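Local coordinates for pirin-like protein (PDB 2P17) that binds one iron ion per subunit as a member of the pirin family, within the cupin superfamily, though its biological function is unknown, at residues A[27-30]-A[35-38]. Numbering follows the deposited sequence.
Sequences VLEP and EYDP
The phenol oxygen of Y36 is gripped by three groups. Its OH donates to OE1 of E29 at 2.7 Å. The bond meets the syn side of the carboxylate but lies 24° out of its plane. A water donates to the same OH at 3.1 Å, and that water also donates to the backbone O of V27, again at 3.1 Å. The third partner is NH2 of R9, which also forms a salt bridge with E35. Bonds from the water and the arginine probably make the phenol a stronger donor to E29.

E29 curls round to reach the ring. Its CG sits between the backbone N and the carbonyl carbon, and the chain bends again at chi2. These bends bring the carboxylate to the hydroxyl end of the tyrosine. Its plane stands 79° from the ring plane. The backbone O of E29 also lies at the ring edge, in plane, 3.7 Å from CE2 of Y36. The other carboxylate oxygen, OE2, bonds to N32, which also holds E35.

The contact packs the end of the short helix 33-36 against the loop that follows strand 22-26, in the N-terminal cupin region of pirin, away from the iron site. At the start of this loop V27 and L28 both face L42 of strand 39-47, a classic beta bulge.

L28 covers one face of the Y36 ring. Its CG stands 3.7 Å from the ring centroid, 3° off the normal, in a CH-pi contact. Methyl CD2 reaches toward the root of the ring, 3.6 Å from CG of Y36. On the opposite face, CB of E35 lies offset toward the rim. F215 of strand 212-216 touches both L28 and the Y36 ring.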
loop_
_atom_site.group_PDB
_atom_site.type_symbol
_atom_site.label_atom_id
_atom_site.label_comp_id
_atom_site.label_asym_id
_atom_site.label_seq_id
_atom_site.Cartn_x
_atom_site.Cartn_y
_atom_site.Cartn_z
ATOM N N VAL A 27 -8.953 -6.310 -2.106
ATOM C CA VAL A 27 -8.468 -6.187 -0.733
ATOM C C VAL A 27 -9.290 -5.110 -0.020
ATOM O O VAL A 27 -9.838 -5.328 1.066
ATOM C CB VAL A 27 -6.946 -5.901 -0.684
ATOM C CG1 VAL A 27 -6.428 -5.988 0.749
ATOM C CG2 VAL A 27 -6.163 -6.873 -1.598
ATOM N N LEU A 28 -9.365 -3.945 -0.652
ATOM C CA LEU A 28 -10.308 -2.908 -0.285
ATOM C C LEU A 28 -11.226 -2.764 -1.481
ATOM O O LEU A 28 -10.775 -2.377 -2.575
ATOM C CB LEU A 28 -9.590 -1.572 -0.015
ATOM C CG LEU A 28 -9.077 -1.287 1.401
ATOM C CD1 LEU A 28 -8.002 -2.273 1.831
ATOM C CD2 LEU A 28 -8.561 0.156 1.494
ATOM N N GLU A 29 -12.498 -3.092 -1.280
ATOM C CA GLU A 29 -13.489 -3.007 -2.344
ATOM C C GLU A 29 -13.779 -1.547 -2.672
ATOM O O GLU A 29 -13.687 -0.691 -1.783
ATOM C CB GLU A 29 -14.776 -3.730 -1.927
ATOM C CG GLU A 29 -15.705 -2.935 -0.994
ATOM C CD GLU A 29 -15.270 -2.926 0.468
ATOM O OE1 GLU A 29 -14.220 -3.517 0.803
ATOM O OE2 GLU A 29 -16.003 -2.324 1.291
ATOM N N PRO A 30 -14.113 -1.251 -3.943
ATOM C CA PRO A 30 -14.494 0.115 -4.308
ATOM C C PRO A 30 -15.868 0.489 -3.749
ATOM O O PRO A 30 -16.616 -0.390 -3.317
ATOM C CB PRO A 30 -14.535 0.074 -5.838
ATOM C CG PRO A 30 -14.837 -1.349 -6.167
ATOM C CD PRO A 30 -14.146 -2.165 -5.104
ATOM N N GLU A 35 -15.366 4.436 4.652
ATOM C CA GLU A 35 -14.611 3.626 5.595
ATOM C C GLU A 35 -13.104 3.754 5.414
ATOM O O GLU A 35 -12.361 3.666 6.394
ATOM C CB GLU A 35 -15.013 2.143 5.508
ATOM C CG GLU A 35 -14.414 1.280 6.613
ATOM C CD GLU A 35 -14.758 -0.192 6.484
ATOM O OE1 GLU A 35 -15.809 -0.520 5.893
ATOM O OE2 GLU A 35 -13.969 -1.017 6.995
ATOM N N TYR A 36 -12.661 3.921 4.167
ATOM C CA TYR A 36 -11.236 3.755 3.850
ATOM C C TYR A 36 -10.447 5.034 3.617
ATOM O O TYR A 36 -9.224 4.976 3.499
ATOM C CB TYR A 36 -11.082 2.854 2.630
ATOM C CG TYR A 36 -11.672 1.467 2.776
ATOM C CD1 TYR A 36 -11.497 0.713 3.943
ATOM C CD2 TYR A 36 -12.351 0.891 1.717
ATOM C CE1 TYR A 36 -12.031 -0.572 4.051
ATOM C CE2 TYR A 36 -12.872 -0.403 1.812
ATOM C CZ TYR A 36 -12.706 -1.117 2.976
ATOM O OH TYR A 36 -13.221 -2.411 3.067
ATOM N N ASP A 37 -11.155 6.161 3.586
ATOM C CA ASP A 37 -10.606 7.512 3.386
ATOM C C ASP A 37 -9.245 7.623 4.080
ATOM O O ASP A 37 -9.174 7.461 5.298
ATOM C CB ASP A 37 -11.623 8.500 3.993
ATOM C CG ASP A 37 -11.323 9.956 3.690
ATOM O OD1 ASP A 37 -10.404 10.246 2.899
ATOM O OD2 ASP A 37 -12.025 10.819 4.281
ATOM N N PRO A 38 -8.169 7.974 3.343
ATOM C CA PRO A 38 -8.105 8.496 1.978
ATOM C C PRO A 38 -7.984 7.463 0.858
ATOM O O PRO A 38 -7.798 7.843 -0.305
ATOM C CB PRO A 38 -6.820 9.338 2.009
ATOM C CG PRO A 38 -5.894 8.536 2.943
ATOM C CD PRO A 38 -6.831 7.919 3.974
HETATM O O HOH W 1 -12.202 -5.388 3.025
#